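Local coordinates for uncharacterized protein (PDB 6SCE) that acts as a CRISPR defence DNA nuclease of a Type III system and is switched on by cyclic oligoadenylate, at residues R176-W190 / F212-C224. Numbering follows the deposited sequence.
Sequences REGGVFVVHRGLPYW and FSGEAKRLGGQLC. With nucleotides of chain B.
Trp190 packs onto helix 206-220 within a beta-alpha-beta unit. Its CB meets Ala216 CB at 3.7 Å; CG, anti to the backbone N (chi1 -176°), sets the indole between Phe212 and Leu219. Trp190 CD1 lies 3.3 Å from Phe212 CZ, part of an offset stack between the five-membered ring and Phe212 (planes 17° apart). On the opposite indole face, Leu219 CD1 sits 3.5 Å from the six-membered ring's centroid, almost on its normal, a CH-pi contact. Trp190 NE1 donates in the ring plane to Glu215 OE1 (2.9 Å, 153° at the hydrogen), meeting the carboxylate from above its plane. Two waters join the Glu215 carboxylate to Glu177 O, and Arg176 NH1 makes a long salt bridge to Glu215 OE2 (3.6 Å). Arg218 NH1 lies over the Arg176 guanidinium face, 3.1 Å from Arg176 NH2, two donors without a bond; Glu153 pairs with both groups and Glu45 with Arg218, offsetting the like charges. With an alanine at Trp190, Glu215 is likely to lose its indole donor and a gap to open between Phe212 and Leu219. Toward the RNA, Leu223 CD1 touches Pro188 CD while Leu223 CD2 lies 3.5 Å from C4 of A2 of chain B. The contact thus runs from a polar end through buried aromatics to an apolar, adenine-contacting end, consistent with helping to shape the activator site.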
ATOM      1  N   ARG A 176      15.712   8.338  17.695  1.00 45.23           N
ATOM      2  CA  ARG A 176      14.483   7.559  17.461  1.00 42.12           C
ATOM      3  C   ARG A 176      14.389   6.480  18.485  1.00 38.78           C
ATOM      4  O   ARG A 176      14.854   5.364  18.277  1.00 38.67           O
ATOM      5  CB  ARG A 176      14.466   6.900  16.084  1.00 46.65           C
ATOM      6  CG  ARG A 176      14.565   7.853  14.917  1.00 52.71           C
ATOM      7  CD  ARG A 176      13.252   8.025  14.220  1.00 58.28           C
ATOM      8  NE  ARG A 176      13.131   9.364  13.676  1.00 63.88           N
ATOM      9  CZ  ARG A 176      11.993   9.897  13.263  1.00 71.36           C
ATOM     10  NH1 ARG A 176      10.856   9.198  13.324  1.00 72.10           N
ATOM     11  NH2 ARG A 176      11.994  11.138  12.788  1.00 75.72           N
ATOM     12  N   GLU A 177      13.724   6.806  19.590  1.00 39.99           N
ATOM     13  CA  GLU A 177      13.529   5.878  20.696  1.00 40.17           C
ATOM     14  C   GLU A 177      12.685   4.687  20.225  1.00 32.46           C
ATOM     15  O   GLU A 177      11.829   4.848  19.376  1.00 35.86           O
ATOM     16  CB  GLU A 177      12.794   6.657  21.801  1.00 45.91           C
ATOM     17  CG  GLU A 177      12.535   5.928  23.098  1.00 52.64           C
ATOM     18  CD  GLU A 177      11.699   6.769  24.060  1.00 58.02           C
ATOM     19  OE1 GLU A 177      11.373   7.931  23.715  1.00 53.56           O
ATOM     20  OE2 GLU A 177      11.367   6.259  25.156  1.00 57.62           O
ATOM     21  N   GLY A 178      12.945   3.509  20.759  1.00 33.21           N
ATOM     22  CA  GLY A 178      11.988   2.390  20.636  1.00 33.85           C
ATOM     23  C   GLY A 178      12.251   1.366  19.552  1.00 31.57           C
ATOM     24  O   GLY A 178      11.552   0.359  19.457  1.00 30.59           O
ATOM     25  N   GLY A 179      13.271   1.604  18.732  1.00 31.04           N
ATOM     26  CA  GLY A 179      13.600   0.685  17.671  1.00 30.60           C
ATOM     27  C   GLY A 179      15.075   0.547  17.423  1.00 30.34           C
ATOM     28  O   GLY A 179      15.892   1.381  17.861  1.00 31.36           O
ATOM     29  N   VAL A 180      15.432  -0.537  16.749  1.00 29.99           N
ATOM     30  CA  VAL A 180      16.785  -0.762  16.253  0.50 30.08           C
ATOM     31  C   VAL A 180      16.687  -1.000  14.751  1.00 29.66           C
ATOM     32  O   VAL A 180      15.831  -1.772  14.337  1.00 27.07           O
ATOM     33  CB  VAL A 180      17.408  -2.013  16.902  0.50 30.00           C
ATOM     34  CG1 VAL A 180      18.862  -2.175  16.479  0.50 30.34           C
ATOM     35  CG2 VAL A 180      17.314  -1.944  18.421  0.50 30.36           C
ATOM     36  N   PHE A 181      17.575  -0.374  13.971  1.00 27.83           N
ATOM     37  CA  PHE A 181      17.580  -0.535  12.523  1.00 27.51           C
ATOM     38  C   PHE A 181      18.511  -1.688  12.198  1.00 28.98           C
ATOM     39  O   PHE A 181      19.725  -1.601  12.451  1.00 29.45           O
ATOM     40  CB  PHE A 181      18.094   0.753  11.889  1.00 28.51           C
ATOM     41  CG  PHE A 181      18.041   0.739  10.385  1.00 28.78           C
ATOM     42  CD1 PHE A 181      16.829   0.900   9.745  1.00 31.01           C
ATOM     43  CD2 PHE A 181      19.200   0.589   9.628  1.00 31.46           C
ATOM     44  CE1 PHE A 181      16.742   0.899   8.358  1.00 35.42           C
ATOM     45  CE2 PHE A 181      19.125   0.597   8.240  1.00 33.74           C
ATOM     46  CZ  PHE A 181      17.902   0.741   7.612  1.00 33.19           C
ATOM     47  N   VAL A 182      17.963  -2.787  11.677  1.00 25.03           N
ATOM     48  CA  VAL A 182      18.731  -3.986  11.445  1.00 26.88           C
ATOM     49  C   VAL A 182      18.814  -4.231   9.923  1.00 27.68           C
ATOM     50  O   VAL A 182      17.811  -4.150   9.211  1.00 28.65           O
ATOM     51  CB  VAL A 182      18.096  -5.218  12.169  1.00 27.84           C
ATOM     52  CG1 VAL A 182      18.932  -6.473  12.014  1.00 30.17           C
ATOM     53  CG2 VAL A 182      17.905  -4.918  13.665  1.00 28.63           C
ATOM     54  N   VAL A 183      20.010  -4.501   9.441  1.00 26.89           N
ATOM     55  CA  VAL A 183      20.229  -4.945   8.041  1.00 25.48           C
ATOM     56  C   VAL A 183      20.739  -6.359   8.044  1.00 27.13           C
ATOM     57  O   VAL A 183      21.775  -6.678   8.626  1.00 29.35           O
ATOM     58  CB  VAL A 183      21.150  -4.008   7.268  1.00 25.07           C
ATOM     59  CG1 VAL A 183      21.428  -4.558   5.877  1.00 25.24           C
ATOM     60  CG2 VAL A 183      20.522  -2.623   7.198  1.00 26.35           C
ATOM     61  N   HIS A 184      19.969  -7.224   7.426  1.00 27.33           N
ATOM     62  CA  HIS A 184      20.273  -8.635   7.366  1.00 28.22           C
ATOM     63  C   HIS A 184      20.111  -9.124   5.947  1.00 29.22           C
ATOM     64  O   HIS A 184      19.025  -8.975   5.360  1.00 26.54           O
ATOM     65  CB  HIS A 184      19.328  -9.403   8.252  1.00 29.99           C
ATOM     66  CG  HIS A 184      19.596 -10.869   8.261  1.00 29.67           C
ATOM     67  ND1 HIS A 184      20.735 -11.412   8.820  1.00 31.41           N
ATOM     68  CD2 HIS A 184      18.882 -11.906   7.772  1.00 32.26           C
ATOM     69  CE1 HIS A 184      20.711 -12.722   8.660  1.00 32.06           C
ATOM     70  NE2 HIS A 184      19.588 -13.050   8.046  1.00 33.53           N
ATOM     71  N   ARG A 185      21.212  -9.655   5.400  1.00 28.29           N
ATOM     72  CA  ARG A 185      21.295 -10.211   4.053  1.00 29.48           C
ATOM     73  C   ARG A 185      20.687  -9.229   3.033  1.00 27.07           C
ATOM     74  O   ARG A 185      19.890  -9.601   2.183  1.00 27.99           O
ATOM     75  CB  ARG A 185      20.645 -11.591   3.965  1.00 32.89           C
ATOM     76  CG  ARG A 185      21.297 -12.609   4.920  1.00 36.16           C
ATOM     77  CD  ARG A 185      20.619 -13.967   4.901  1.00 43.39           C
ATOM     78  NE  ARG A 185      20.823 -14.664   3.640  1.00 47.05           N
ATOM     79  CZ  ARG A 185      20.118 -15.725   3.221  1.00 55.24           C
ATOM     80  NH1 ARG A 185      19.151 -16.263   3.964  1.00 56.55           N
ATOM     81  NH2 ARG A 185      20.383 -16.268   2.036  1.00 55.09           N
ATOM     82  N   GLY A 186      21.052  -7.972   3.182  1.00 25.91           N
ATOM     83  CA  GLY A 186      20.665  -6.956   2.215  1.00 27.56           C
ATOM     84  C   GLY A 186      19.318  -6.297   2.389  1.00 28.96           C
ATOM     85  O   GLY A 186      18.960  -5.468   1.556  1.00 28.17           O
ATOM     86  N   LEU A 187      18.571  -6.641   3.441  1.00 24.90           N
ATOM     87  CA  LEU A 187      17.254  -6.081   3.655  1.00 25.83           C
ATOM     88  C   LEU A 187      17.138  -5.378   5.001  1.00 27.27           C
ATOM     89  O   LEU A 187      17.825  -5.769   5.976  1.00 26.27           O
ATOM     90  CB  LEU A 187      16.190  -7.170   3.540  1.00 27.71           C
ATOM     91  CG  LEU A 187      16.017  -7.868   2.190  1.00 30.19           C
ATOM     92  CD1 LEU A 187      14.968  -8.953   2.380  1.00 33.56           C
ATOM     93  CD2 LEU A 187      15.624  -6.853   1.142  1.00 33.12           C
ATOM     94  N   PRO A 188      16.329  -4.296   5.050  1.00 26.26           N
ATOM     95  CA  PRO A 188      16.156  -3.512   6.254  1.00 26.95           C
ATOM     96  C   PRO A 188      14.976  -3.967   7.091  1.00 24.80           C
ATOM     97  O   PRO A 188      13.925  -4.323   6.552  1.00 26.41           O
ATOM     98  CB  PRO A 188      15.889  -2.110   5.705  1.00 27.44           C
ATOM     99  CG  PRO A 188      15.131  -2.387   4.450  1.00 27.96           C
ATOM    100  CD  PRO A 188      15.581  -3.700   3.922  1.00 26.65           C
ATOM    101  N   TYR A 189      15.159  -3.846   8.403  1.00 26.54           N
ATOM    102  CA  TYR A 189      14.171  -4.203   9.421  1.00 26.12           C
ATOM    103  C   TYR A 189      14.219  -3.134  10.501  1.00 27.07           C
ATOM    104  O   TYR A 189      15.289  -2.634  10.830  1.00 29.83           O
ATOM    105  CB  TYR A 189      14.497  -5.566  10.040  1.00 26.16           C
ATOM    106  CG  TYR A 189      14.559  -6.687   9.036  1.00 27.26           C
ATOM    107  CD1 TYR A 189      15.710  -6.908   8.291  1.00 27.13           C
ATOM    108  CD2 TYR A 189      13.474  -7.515   8.822  1.00 28.91           C
ATOM    109  CE1 TYR A 189      15.780  -7.917   7.354  1.00 26.89           C
ATOM    110  CE2 TYR A 189      13.533  -8.549   7.895  1.00 29.07           C
ATOM    111  CZ  TYR A 189      14.687  -8.742   7.158  1.00 28.00           C
ATOM    112  OH  TYR A 189      14.734  -9.742   6.216  1.00 28.57           O
ATOM    113  N   TRP A 190      13.059  -2.758  11.017  1.00 26.58           N
ATOM    114  CA  TRP A 190      12.942  -1.796  12.119  1.00 25.84           C
ATOM    115  C   TRP A 190      12.350  -2.643  13.262  1.00 28.22           C
ATOM    116  O   TRP A 190      11.243  -3.145  13.170  1.00 26.61           O
ATOM    117  CB  TRP A 190      12.036  -0.662  11.713  1.00 25.49           C
ATOM    118  CG  TRP A 190      11.861   0.469  12.695  1.00 27.09           C
ATOM    119  CD1 TRP A 190      10.681   0.999  13.110  1.00 28.00           C
ATOM    120  CD2 TRP A 190      12.888   1.207  13.366  1.00 27.27           C
ATOM    121  NE1 TRP A 190      10.894   2.030  14.004  1.00 28.42           N
ATOM    122  CE2 TRP A 190      12.244   2.172  14.183  1.00 27.77           C
ATOM    123  CE3 TRP A 190      14.278   1.142  13.366  1.00 30.23           C
ATOM    124  CZ2 TRP A 190      12.949   3.067  14.985  1.00 28.33           C
ATOM    125  CZ3 TRP A 190      14.993   2.038  14.172  1.00 30.87           C
ATOM    126  CH2 TRP A 190      14.324   2.995  14.955  1.00 31.19           C
ATOM    127  N   PHE A 212       4.801   2.871  14.838  1.00 33.54           N
ATOM    128  CA  PHE A 212       5.999   2.083  14.583  1.00 31.27           C
ATOM    129  C   PHE A 212       6.041   1.608  13.129  1.00 31.89           C
ATOM    130  O   PHE A 212       7.087   1.578  12.517  1.00 30.89           O
ATOM    131  CB  PHE A 212       6.048   0.870  15.523  1.00 30.97           C
ATOM    132  CG  PHE A 212       7.372   0.199  15.564  1.00 29.48           C
ATOM    133  CD1 PHE A 212       8.429   0.786  16.232  1.00 29.90           C
ATOM    134  CD2 PHE A 212       7.580  -0.993  14.882  1.00 29.52           C
ATOM    135  CE1 PHE A 212       9.660   0.175  16.288  1.00 28.56           C
ATOM    136  CE2 PHE A 212       8.819  -1.599  14.912  1.00 27.44           C
ATOM    137  CZ  PHE A 212       9.864  -1.014  15.609  1.00 28.56           C
ATOM    138  N   SER A 213       4.894   1.220  12.607  1.00 31.78           N
ATOM    139  CA  SER A 213       4.783   0.835  11.231  1.00 35.83           C
ATOM    140  C   SER A 213       5.096   2.002  10.276  1.00 35.02           C
ATOM    141  O   SER A 213       5.884   1.869   9.346  1.00 33.93           O
ATOM    142  CB  SER A 213       3.411   0.281  10.956  1.00 38.92           C
ATOM    143  OG  SER A 213       3.223   0.284   9.563  1.00 45.52           O
ATOM    144  N   GLY A 214       4.521   3.162  10.524  1.00 35.13           N
ATOM    145  CA  GLY A 214       4.839   4.347   9.708  1.00 34.05           C
ATOM    146  C   GLY A 214       6.312   4.720   9.808  1.00 34.38           C
ATOM    147  O   GLY A 214       6.958   5.088   8.809  1.00 32.88           O
ATOM    148  N   GLU A 215       6.868   4.581  11.001  1.00 30.13           N
ATOM    149  CA  GLU A 215       8.267   4.887  11.236  1.00 31.68           C
ATOM    150  C   GLU A 215       9.203   3.972  10.447  1.00 29.64           C
ATOM    151  O   GLU A 215      10.218   4.423   9.886  1.00 28.67           O
ATOM    152  CB  GLU A 215       8.539   4.757  12.722  1.00 32.97           C
ATOM    153  CG  GLU A 215       9.853   5.262  13.191  1.00 35.09           C
ATOM    154  CD  GLU A 215       9.981   5.194  14.700  1.00 37.21           C
ATOM    155  OE1 GLU A 215       9.497   4.211  15.339  1.00 32.96           O
ATOM    156  OE2 GLU A 215      10.634   6.101  15.234  1.00 33.80           O
ATOM    157  N   ALA A 216       8.875   2.682  10.421  1.00 27.72           N
ATOM    158  CA  ALA A 216       9.641   1.684   9.656  1.00 28.12           C
ATOM    159  C   ALA A 216       9.656   2.074   8.189  1.00 28.89           C
ATOM    160  O   ALA A 216      10.693   1.989   7.523  1.00 29.42           O
ATOM    161  CB  ALA A 216       9.019   0.292   9.812  1.00 28.08           C
ATOM    162  N   LYS A 217       8.515   2.517   7.689  1.00 28.98           N
ATOM    163  CA  LYS A 217       8.406   2.835   6.240  1.00 32.15           C
ATOM    164  C   LYS A 217       9.166   4.103   5.900  1.00 30.82           C
ATOM    165  O   LYS A 217       9.822   4.174   4.845  1.00 29.22           O
ATOM    166  CB  LYS A 217       6.946   2.933   5.798  1.00 36.37           C
ATOM    167  CG  LYS A 217       6.139   1.627   5.819  1.00 40.44           C
ATOM    168  CD  LYS A 217       6.908   0.348   5.467  1.00 42.47           C
ATOM    169  CE  LYS A 217       5.962  -0.859   5.436  1.00 43.30           C
ATOM    170  NZ  LYS A 217       6.711  -2.104   5.141  1.00 47.15           N
ATOM    171  N   ARG A 218       9.134   5.093   6.787  1.00 31.46           N
ATOM    172  CA  ARG A 218       9.956   6.302   6.573  1.00 34.86           C
ATOM    173  C   ARG A 218      11.459   6.034   6.592  1.00 33.48           C
ATOM    174  O   ARG A 218      12.178   6.510   5.720  1.00 34.37           O
ATOM    175  CB  ARG A 218       9.619   7.378   7.609  1.00 38.81           C
ATOM    176  CG  ARG A 218      10.708   8.426   7.742  1.00 39.61           C
ATOM    177  CD  ARG A 218      10.284   9.621   8.592  1.00 42.08           C
ATOM    178  NE  ARG A 218      11.351  10.627   8.606  1.00 43.35           N
ATOM    179  CZ  ARG A 218      12.448  10.566   9.360  1.00 44.76           C
ATOM    180  NH1 ARG A 218      12.626   9.565  10.219  1.00 48.67           N
ATOM    181  NH2 ARG A 218      13.362  11.537   9.285  1.00 47.01           N
ATOM    182  N   LEU A 219      11.945   5.312   7.606  1.00 30.87           N
ATOM    183  CA  LEU A 219      13.344   4.990   7.747  1.00 31.16           C
ATOM    184  C   LEU A 219      13.889   4.081   6.660  1.00 34.84           C
ATOM    185  O   LEU A 219      14.980   4.332   6.143  1.00 35.56           O
ATOM    186  CB  LEU A 219      13.616   4.302   9.101  1.00 31.62           C
ATOM    187  CG  LEU A 219      13.467   5.259  10.296  1.00 32.79           C
ATOM    188  CD1 LEU A 219      13.589   4.522  11.596  1.00 33.78           C
ATOM    189  CD2 LEU A 219      14.493   6.385  10.244  1.00 34.38           C
ATOM    190  N   GLY A 220      13.166   3.002   6.371  1.00 29.62           N
ATOM    191  CA  GLY A 220      13.690   1.928   5.561  1.00 30.22           C
ATOM    192  C   GLY A 220      12.948   1.642   4.276  1.00 28.50           C
ATOM    193  O   GLY A 220      13.285   0.693   3.572  1.00 28.74           O
ATOM    194  N   GLY A 221      11.918   2.429   4.010  1.00 27.38           N
ATOM    195  CA  GLY A 221      11.127   2.296   2.794  1.00 27.47           C
ATOM    196  C   GLY A 221      10.090   1.203   2.771  1.00 27.36           C
ATOM    197  O   GLY A 221       9.754   0.562   3.775  1.00 26.02           O
ATOM    198  N   GLN A 222       9.584   0.984   1.574  1.00 26.34           N
ATOM    199  CA  GLN A 222       8.416   0.161   1.345  1.00 26.94           C
ATOM    200  C   GLN A 222       8.567  -1.250   1.851  1.00 30.28           C
ATOM    201  O   GLN A 222       7.581  -1.838   2.298  1.00 31.09           O
ATOM    202  CB  GLN A 222       8.133   0.183  -0.150  1.00 30.25           C
ATOM    203  CG  GLN A 222       6.951  -0.575  -0.631  1.00 35.11           C
ATOM    204  CD  GLN A 222       6.667  -0.347  -2.125  1.00 33.90           C
ATOM    205  OE1 GLN A 222       7.380   0.380  -2.845  1.00 30.94           O
ATOM    206  NE2 GLN A 222       5.581  -0.916  -2.562  1.00 32.95           N
ATOM    207  N   LEU A 223       9.751  -1.829   1.783  1.00 29.33           N
ATOM    208  CA  LEU A 223       9.823  -3.218   2.233  1.00 32.17           C
ATOM    209  C   LEU A 223      10.490  -3.391   3.581  1.00 30.12           C
ATOM    210  O   LEU A 223      10.775  -4.511   3.984  1.00 32.43           O
ATOM    211  CB  LEU A 223      10.357  -4.162   1.154  1.00 33.15           C
ATOM    212  CG  LEU A 223      11.698  -3.938   0.525  1.00 30.60           C
ATOM    213  CD1 LEU A 223      12.753  -3.954   1.604  1.00 33.37           C
ATOM    214  CD2 LEU A 223      11.951  -5.025  -0.521  1.00 30.75           C
ATOM    215  N   CYS A 224      10.729  -2.291   4.283  1.00 27.70           N
ATOM    216  CA  CYS A 224      11.282  -2.360   5.622  1.00 28.74           C
ATOM    217  C   CYS A 224      10.228  -2.993   6.547  1.00 31.26           C
ATOM    218  O   CYS A 224       9.152  -2.448   6.741  1.00 31.54           O
ATOM    219  CB  CYS A 224      11.642  -0.983   6.119  1.00 29.16           C
ATOM    220  SG  CYS A 224      12.433  -0.982   7.765  1.00 30.47           S
TER
ATOM    221  P     A B   1       3.933  -0.424  -8.653  1.00 24.09           P
ATOM    222  OP1   A B   1       3.669  -0.739 -10.093  1.00 23.76           O
ATOM    223  OP2   A B   1       4.098  -1.600  -7.712  1.00 24.41           O
ATOM    224  O5'   A B   1       5.228   0.508  -8.625  1.00 23.88           O
ATOM    225  C5'   A B   1       6.058   0.598  -7.470  1.00 24.02           C
ATOM    226  C4'   A B   1       6.708   1.960  -7.465  1.00 24.50           C
ATOM    227  O4'   A B   1       5.716   2.964  -7.123  1.00 24.59           O
ATOM    228  C3'   A B   1       7.846   2.089  -6.447  1.00 23.01           C
ATOM    229  O3'   A B   1       9.087   1.939  -7.149  1.00 23.23           O
ATOM    230  C2'   A B   1       7.620   3.488  -5.857  1.00 24.17           C
ATOM    231  O2'   A B   1       8.279   4.480  -6.615  1.00 23.16           O
ATOM    232  C1'   A B   1       6.108   3.646  -5.953  1.00 25.21           C
ATOM    233  N9    A B   1       5.360   3.085  -4.826  1.00 26.34           N
ATOM    234  C8    A B   1       4.252   2.289  -4.909  1.00 26.73           C
ATOM    235  N7    A B   1       3.794   1.953  -3.730  1.00 26.70           N
ATOM    236  C5    A B   1       4.634   2.581  -2.827  1.00 27.68           C
ATOM    237  C6    A B   1       4.665   2.607  -1.419  1.00 32.04           C
ATOM    238  N6    A B   1       3.795   1.948  -0.659  1.00 35.07           N
ATOM    239  N1    A B   1       5.640   3.339  -0.827  1.00 32.04           N
ATOM    240  C2    A B   1       6.516   3.983  -1.613  1.00 32.06           C
ATOM    241  N3    A B   1       6.589   4.015  -2.944  1.00 26.71           N
ATOM    242  C4    A B   1       5.609   3.283  -3.497  1.00 25.01           C
ATOM    243  P     A B   2      10.486   1.848  -6.355  1.00 22.38           P
ATOM    244  OP1   A B   2      10.522   2.674  -5.109  1.00 22.57           O
ATOM    245  OP2   A B   2      11.534   1.976  -7.428  1.00 21.84           O
ATOM    246  O5'   A B   2      10.462   0.312  -5.894  1.00 22.76           O
ATOM    247  C5'   A B   2      10.668  -0.710  -6.897  1.00 23.16           C
ATOM    248  C4'   A B   2      10.661  -2.065  -6.236  1.00 23.20           C
ATOM    249  O4'   A B   2      11.825  -2.163  -5.372  1.00 24.31           O
ATOM    250  C3'   A B   2       9.449  -2.379  -5.369  1.00 24.23           C
ATOM    251  O3'   A B   2       9.017  -3.727  -5.550  1.00 25.21           O
ATOM    252  C2'   A B   2       9.985  -2.209  -3.949  1.00 25.79           C
ATOM    253  O2'   A B   2       9.317  -3.033  -3.019  1.00 25.63           O
ATOM    254  C1'   A B   2      11.428  -2.662  -4.122  1.00 25.00           C
ATOM    255  N9    A B   2      12.341  -2.205  -3.092  1.00 23.37           N
ATOM    256  C8    A B   2      12.177  -1.142  -2.234  1.00 23.26           C
ATOM    257  N7    A B   2      13.159  -1.035  -1.376  1.00 23.45           N
ATOM    258  C5    A B   2      14.007  -2.093  -1.668  1.00 22.67           C
ATOM    259  C6    A B   2      15.218  -2.529  -1.096  1.00 24.40           C
ATOM    260  N6    A B   2      15.769  -1.976  -0.018  1.00 23.72           N
ATOM    261  N1    A B   2      15.822  -3.599  -1.667  1.00 23.18           N
ATOM    262  C2    A B   2      15.203  -4.210  -2.687  1.00 24.13           C
ATOM    263  N3    A B   2      14.060  -3.900  -3.299  1.00 23.25           N
ATOM    264  C4    A B   2      13.504  -2.822  -2.727  1.00 24.39           C
TER
HETATM  265  O   HOH W   1      10.231   3.251  17.756  1.00 32.35           O
HETATM  266  O   HOH W   2      10.677   6.895  17.707  1.00 39.47           O
HETATM  267  O   HOH W   3      12.784  -6.176   4.914  1.00 32.16           O